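Local coordinates for major capsid protein (Faustovirus, PDB 5J7O) that probably builds the capsid shell of a large double-stranded DNA virus, as a double jelly-roll major capsid protein that assembles into trimers, at residues 91-96 with 101-106; 299-304 with 320-325. One frame throughout, in Å; residues are numbered along the deposited sequence.

How the contacts relate
Followed from the N terminus, the chain runs along strand 88-92, turns, and comes back as strand 99-109, and contact 1 closes this short loop between residues 91-96 and 101-106. Nearly two hundred residues later, beyond strand 293-298, contact 2 closes a second loop, joining 299-304 to 320-325. The two loops lie in series, neither nested nor crossed, yet the centres of the two contacts are about 8 Å apart. Strands 88-92 and 320-326 are antiparallel neighbours in one sheet, while strands 99-109 and 293-298 pair in the other. Both contacts therefore tie the same two sheets together across one hydrophobic core, with I322 of contact 2 touching I93 and M103 of contact 1.

Contact 1: 91-96 with 101-106; sequences FSIPQF and SDMVVH
The ring of F91 is approached obliquely by V105, whose CG1 comes within 4.5 Å of F91 CZ, an apolar touch. With CG anti to the carbonyl carbon (chi1 -56°), the phenyl group reaches across from strand 88-92 toward strand 99-109. The F91 side chain also packs on L394 and P78, so a large flat hydrocarbon suits a position where several parts of the chain converge. The beta-branched V105 presents a compact methyl to it from the facing strand.

The closer meeting is between I93 and M103, where I93 CD1 and M103 CE, the terminal methyls of both side chains, lie 3.7 Å apart. The two side chains cross at about a right angle. Beyond CG the methionine is fully extended (chi2 -177°, chi3 178°), which carries its methyl far enough to bridge backbones whose CA atoms, in I93 and M103, stand 10.2 Å apart. A long, unbranched thioether is well suited to reaching from strand 99-109 to the loop after strand 88-92. I322 touches both I93 and M103, adding a third apolar side chain to the cluster.

Along strand 99-109 the side chains alternate: M103 and V105 enter the core, whereas D102 bonds to Y73 and N397 and also to Y548 of the second subunit. The backbone bonds likewise separate the layers, F91 pairing with I322 and M103 with L299. Contact by side chains alone, between backbones too far apart to pair with each other, is the signature of two facing beta sheets, here the hydrophobic interior of a beta sandwich in the double jelly-roll capsid fold.

Contact 2: 299-304 with 320-325; sequences LLFWFR and RFITVD
A single side chain, I322, serves both partners across this contact, offering one of its branches to L299 and the other to F301. It does so inside a jelly-roll sandwich: I322 stands on strand 320-326 of one sheet, while L299 and F301 follow strand 293-298 of the facing sheet. The CG2 methyl, anti to the backbone N, meets L299 CD1 at 3.7 Å. The other branch bends back at chi2 (-61°) and carries CD1 to 4.2 Å from F301 CE2, arriving obliquely to the phenyl ring. Isoleucine fits here because branching at CB lets one residue meet two apolar neighbours. The L299 and F301 side chains run antiparallel to that of I322, passing alongside it.

Aromatic rings lie nearby. F301 meets Y201 edge-to-face and touches F191, which also packs against I322, so F301 packs against strands 186-193 and 196-202, in the same sheet as strand 320-326.

Next along the chain, L300 is the centre of an inverse gamma turn, closed by a weak bond from F301 N to L299 O, 2.9 Å long. With this kink, L299 and F301 both point toward I322, while the side chain of L300 takes no part. R304 then folds back over the turn, its NH1 binding N552 and Y548 of the second subunit. In the plane of its guanidinium, R304 NH2 makes a weak but nearly straight bond to L299 O, 3.3 Å long with an angle of 166° at the hydrogen.

Contact 1: 91-96 with 101-106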
loop_
_atom_site.group_PDB
_atom_site.type_symbol
_atom_site.label_atom_id
_atom_site.label_comp_id
_atom_site.label_asym_id
_atom_site.label_seq_id
_atom_site.Cartn_x
_atom_site.Cartn_y
_atom_site.Cartn_z
ATOM N N PHE B 91 26.473 -25.475 -8.865
ATOM C CA PHE B 91 27.399 -25.067 -7.821
ATOM C C PHE B 91 27.665 -26.241 -6.888
ATOM O O PHE B 91 26.753 -27.009 -6.567
ATOM C CB PHE B 91 26.844 -23.902 -6.993
ATOM C CG PHE B 91 26.473 -22.694 -7.800
ATOM C CD1 PHE B 91 25.216 -22.584 -8.367
ATOM C CD2 PHE B 91 27.372 -21.654 -7.966
ATOM C CE1 PHE B 91 24.866 -21.468 -9.101
ATOM C CE2 PHE B 91 27.028 -20.535 -8.698
ATOM C CZ PHE B 91 25.774 -20.442 -9.267
ATOM N N SER B 92 28.912 -26.375 -6.456
ATOM C CA SER B 92 29.203 -27.203 -5.298
ATOM C C SER B 92 28.974 -26.390 -4.031
ATOM O O SER B 92 29.175 -25.172 -4.008
ATOM C CB SER B 92 30.641 -27.720 -5.337
ATOM O OG SER B 92 30.814 -28.690 -6.354
ATOM N N ILE B 93 28.528 -27.067 -2.982
ATOM C CA ILE B 93 28.384 -26.425 -1.678
ATOM C C ILE B 93 29.700 -26.623 -0.935
ATOM O O ILE B 93 29.969 -27.724 -0.435
ATOM C CB ILE B 93 27.190 -26.991 -0.895
ATOM C CG1 ILE B 93 25.911 -26.864 -1.725
ATOM C CG2 ILE B 93 27.033 -26.260 0.430
ATOM C CD1 ILE B 93 24.690 -27.467 -1.071
ATOM N N PRO B 94 30.547 -25.596 -0.850
ATOM C CA PRO B 94 31.887 -25.791 -0.288
ATOM C C PRO B 94 31.833 -26.172 1.181
ATOM O O PRO B 94 30.853 -25.925 1.887
ATOM C CB PRO B 94 32.559 -24.424 -0.479
ATOM C CG PRO B 94 31.718 -23.707 -1.490
ATOM C CD PRO B 94 30.326 -24.206 -1.276
ATOM N N GLN B 95 32.914 -26.795 1.637
ATOM C CA GLN B 95 33.059 -27.126 3.046
ATOM C C GLN B 95 33.569 -25.897 3.787
ATOM O O GLN B 95 34.669 -25.408 3.508
ATOM C CB GLN B 95 34.007 -28.308 3.221
ATOM C CG GLN B 95 33.869 -29.011 4.555
ATOM C CD GLN B 95 34.464 -30.400 4.534
ATOM O OE1 GLN B 95 33.791 -31.370 4.184
ATOM N NE2 GLN B 95 35.734 -30.506 4.906
ATOM N N PHE B 96 32.763 -25.389 4.715
ATOM C CA PHE B 96 33.105 -24.163 5.421
ATOM C C PHE B 96 32.654 -24.238 6.874
ATOM O O PHE B 96 33.479 -24.399 7.778
ATOM C CB PHE B 96 32.473 -22.956 4.721
ATOM C CG PHE B 96 32.997 -21.630 5.194
ATOM C CD1 PHE B 96 34.218 -21.538 5.843
ATOM C CD2 PHE B 96 32.262 -20.473 4.992
ATOM C CE1 PHE B 96 34.696 -20.315 6.277
ATOM C CE2 PHE B 96 32.734 -19.249 5.426
ATOM C CZ PHE B 96 33.953 -19.169 6.069
ATOM N N SER B 101 22.976 -22.856 5.712
ATOM C CA SER B 101 21.594 -22.420 5.867
ATOM C C SER B 101 21.060 -21.756 4.603
ATOM O O SER B 101 21.036 -22.373 3.533
ATOM C CB SER B 101 21.478 -21.467 7.058
ATOM O OG SER B 101 20.124 -21.248 7.415
ATOM N N ASP B 102 20.632 -20.500 4.718
ATOM C CA ASP B 102 19.957 -19.827 3.617
ATOM C C ASP B 102 20.907 -19.594 2.447
ATOM O O ASP B 102 22.111 -19.388 2.619
ATOM C CB ASP B 102 19.363 -18.498 4.087
ATOM C CG ASP B 102 20.389 -17.598 4.747
ATOM O OD1 ASP B 102 20.791 -17.897 5.891
ATOM O OD2 ASP B 102 20.783 -16.586 4.129
ATOM N N MET B 103 20.344 -19.632 1.240
ATOM C CA MET B 103 21.109 -19.500 0.009
ATOM C C MET B 103 20.461 -18.467 -0.900
ATOM O O MET B 103 19.232 -18.373 -0.972
ATOM C CB MET B 103 21.220 -20.843 -0.725
ATOM C CG MET B 103 21.940 -21.922 0.066
ATOM S SD MET B 103 22.126 -23.459 -0.858
ATOM C CE MET B 103 23.049 -24.444 0.320
ATOM N N VAL B 104 21.296 -17.699 -1.591
ATOM C CA VAL B 104 20.834 -16.689 -2.535
ATOM C C VAL B 104 21.848 -16.609 -3.670
ATOM O O VAL B 104 23.057 -16.713 -3.448
ATOM C CB VAL B 104 20.622 -15.325 -1.839
ATOM C CG1 VAL B 104 21.931 -14.773 -1.294
ATOM C CG2 VAL B 104 19.960 -14.336 -2.778
ATOM N N VAL B 105 21.350 -16.450 -4.893
ATOM C CA VAL B 105 22.172 -16.518 -6.096
ATOM C C VAL B 105 22.203 -15.141 -6.744
ATOM O O VAL B 105 21.158 -14.594 -7.115
ATOM C CB VAL B 105 21.649 -17.573 -7.081
ATOM C CG1 VAL B 105 22.456 -17.540 -8.364
ATOM C CG2 VAL B 105 21.699 -18.955 -6.455
ATOM N N HIS B 106 23.404 -14.585 -6.885
ATOM C CA HIS B 106 23.591 -13.322 -7.585
ATOM C C HIS B 106 23.642 -13.583 -9.085
ATOM O O HIS B 106 24.490 -14.346 -9.555
ATOM C CB HIS B 106 24.871 -12.636 -7.113
ATOM C CG HIS B 106 25.211 -11.392 -7.876
ATOM N ND1 HIS B 106 26.510 -11.006 -8.128
ATOM C CD2 HIS B 106 24.422 -10.445 -8.435
ATOM C CE1 HIS B 106 26.506 -9.877 -8.814
ATOM N NE2 HIS B 106 25.252 -9.515 -9.013
#

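Contact 2: 299-304 with 320-325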
loop_
_atom_site.group_PDB
_atom_site.type_symbol
_atom_site.label_atom_id
_atom_site.label_comp_id
_atom_site.label_asym_id
_atom_site.label_seq_id
_atom_site.Cartn_x
_atom_site.Cartn_y
_atom_site.Cartn_z
ATOM N N LEU B 299 17.067 -18.976 -2.794
ATOM C CA LEU B 299 16.715 -20.367 -3.063
ATOM C C LEU B 299 15.730 -20.823 -1.993
ATOM O O LEU B 299 16.081 -20.918 -0.812
ATOM C CB LEU B 299 17.963 -21.244 -3.096
ATOM C CG LEU B 299 19.014 -20.820 -4.128
ATOM C CD1 LEU B 299 20.079 -21.891 -4.291
ATOM C CD2 LEU B 299 18.370 -20.488 -5.469
ATOM N N LEU B 300 14.498 -21.109 -2.411
ATOM C CA LEU B 300 13.370 -21.265 -1.491
ATOM C C LEU B 300 13.259 -22.704 -0.977
ATOM O O LEU B 300 12.231 -23.365 -1.112
ATOM C CB LEU B 300 12.082 -20.828 -2.180
ATOM C CG LEU B 300 12.151 -19.533 -2.992
ATOM C CD1 LEU B 300 11.071 -19.516 -4.062
ATOM C CD2 LEU B 300 12.023 -18.319 -2.085
ATOM N N PHE B 301 14.339 -23.180 -0.364
ATOM C CA PHE B 301 14.333 -24.491 0.264
ATOM C C PHE B 301 13.995 -24.371 1.751
ATOM O O PHE B 301 13.981 -23.283 2.329
ATOM C CB PHE B 301 15.679 -25.190 0.077
ATOM C CG PHE B 301 15.964 -25.594 -1.344
ATOM C CD1 PHE B 301 15.182 -26.544 -1.980
ATOM C CD2 PHE B 301 17.030 -25.040 -2.034
ATOM C CE1 PHE B 301 15.447 -26.921 -3.282
ATOM C CE2 PHE B 301 17.301 -25.416 -3.337
ATOM C CZ PHE B 301 16.508 -26.357 -3.962
ATOM N N TRP B 302 13.719 -25.523 2.371
ATOM C CA TRP B 302 13.270 -25.522 3.761
ATOM C C TRP B 302 14.388 -25.093 4.704
ATOM O O TRP B 302 14.128 -24.444 5.723
ATOM C CB TRP B 302 12.739 -26.907 4.147
ATOM C CG TRP B 302 13.823 -27.854 4.551
ATOM C CD1 TRP B 302 14.275 -28.087 5.816
ATOM C CD2 TRP B 302 14.620 -28.668 3.684
ATOM N NE1 TRP B 302 15.300 -29.001 5.793
ATOM C CE2 TRP B 302 15.531 -29.373 4.495
ATOM C CE3 TRP B 302 14.650 -28.872 2.301
ATOM C CZ2 TRP B 302 16.457 -30.267 3.970
ATOM C CZ3 TRP B 302 15.570 -29.760 1.782
ATOM C CH2 TRP B 302 16.462 -30.446 2.615
ATOM N N PHE B 303 15.642 -25.406 4.366
ATOM C CA PHE B 303 16.746 -25.203 5.297
ATOM C C PHE B 303 17.169 -23.742 5.331
ATOM O O PHE B 303 18.280 -23.419 5.761
ATOM C CB PHE B 303 17.935 -26.104 4.944
ATOM C CG PHE B 303 18.380 -26.003 3.516
ATOM C CD1 PHE B 303 19.220 -24.979 3.100
ATOM C CD2 PHE B 303 17.976 -26.947 2.591
ATOM C CE1 PHE B 303 19.638 -24.899 1.782
ATOM C CE2 PHE B 303 18.395 -26.876 1.274
ATOM C CZ PHE B 303 19.225 -25.847 0.869
ATOM N N ARG B 304 16.296 -22.851 4.856
ATOM C CA ARG B 304 16.524 -21.426 5.044
ATOM C C ARG B 304 16.332 -21.033 6.501
ATOM O O ARG B 304 17.003 -20.115 6.991
ATOM C CB ARG B 304 15.586 -20.634 4.132
ATOM C CG ARG B 304 15.434 -19.160 4.467
ATOM C CD ARG B 304 14.820 -18.421 3.289
ATOM N NE ARG B 304 15.604 -18.653 2.079
ATOM C CZ ARG B 304 16.626 -17.895 1.700
ATOM N NH1 ARG B 304 16.977 -16.845 2.430
ATOM N NH2 ARG B 304 17.295 -18.180 0.591
ATOM N N ARG B 320 27.233 -33.081 -2.949
ATOM C CA ARG B 320 26.156 -32.132 -2.706
ATOM C C ARG B 320 26.282 -30.978 -3.689
ATOM O O ARG B 320 27.362 -30.395 -3.835
ATOM C CB ARG B 320 26.194 -31.626 -1.260
ATOM C CG ARG B 320 27.548 -31.078 -0.828
ATOM C CD ARG B 320 27.617 -30.858 0.673
ATOM N NE ARG B 320 28.707 -29.956 1.037
ATOM C CZ ARG B 320 29.097 -29.720 2.285
ATOM N NH1 ARG B 320 28.491 -30.328 3.296
ATOM N NH2 ARG B 320 30.095 -28.880 2.522
ATOM N N PHE B 321 25.184 -30.654 -4.370
ATOM C CA PHE B 321 25.225 -29.648 -5.420
ATOM C C PHE B 321 23.927 -28.858 -5.440
ATOM O O PHE B 321 22.875 -29.344 -5.014
ATOM C CB PHE B 321 25.452 -30.275 -6.801
ATOM C CG PHE B 321 26.721 -31.065 -6.912
ATOM C CD1 PHE B 321 27.909 -30.447 -7.263
ATOM C CD2 PHE B 321 26.726 -32.430 -6.674
ATOM C CE1 PHE B 321 29.079 -31.174 -7.370
ATOM C CE2 PHE B 321 27.892 -33.161 -6.778
ATOM C CZ PHE B 321 29.070 -32.533 -7.127
ATOM N N ILE B 322 24.018 -27.631 -5.945
ATOM C CA ILE B 322 22.857 -26.820 -6.292
ATOM C C ILE B 322 22.868 -26.653 -7.805
ATOM O O ILE B 322 23.773 -26.021 -8.364
ATOM C CB ILE B 322 22.868 -25.459 -5.581
ATOM C CG1 ILE B 322 22.668 -25.641 -4.076
ATOM C CG2 ILE B 322 21.787 -24.554 -6.157
ATOM C CD1 ILE B 322 21.352 -26.297 -3.709
ATOM N N THR B 323 21.875 -27.233 -8.470
ATOM C CA THR B 323 21.757 -27.189 -9.921
ATOM C C THR B 323 20.615 -26.257 -10.300
ATOM O O THR B 323 19.531 -26.326 -9.712
ATOM C CB THR B 323 21.522 -28.591 -10.491
ATOM O OG1 THR B 323 22.726 -29.361 -10.379
ATOM C CG2 THR B 323 21.099 -28.521 -11.949
ATOM N N VAL B 324 20.862 -25.382 -11.273
ATOM C CA VAL B 324 19.892 -24.380 -11.696
ATOM C C VAL B 324 19.767 -24.433 -13.212
ATOM O O VAL B 324 20.765 -24.278 -13.926
ATOM C CB VAL B 324 20.289 -22.965 -11.242
ATOM C CG1 VAL B 324 19.252 -21.961 -11.700
ATOM C CG2 VAL B 324 20.455 -22.910 -9.729
ATOM N N ASP B 325 18.547 -24.650 -13.700
ATOM C CA ASP B 325 18.248 -24.539 -15.121
ATOM C C ASP B 325 17.833 -23.107 -15.431
ATOM O O ASP B 325 17.009 -22.525 -14.717
ATOM C CB ASP B 325 17.144 -25.514 -15.528
ATOM C CG ASP B 325 17.572 -26.964 -15.411
ATOM O OD1 ASP B 325 18.794 -27.225 -15.369
ATOM O OD2 ASP B 325 16.688 -27.845 -15.370
#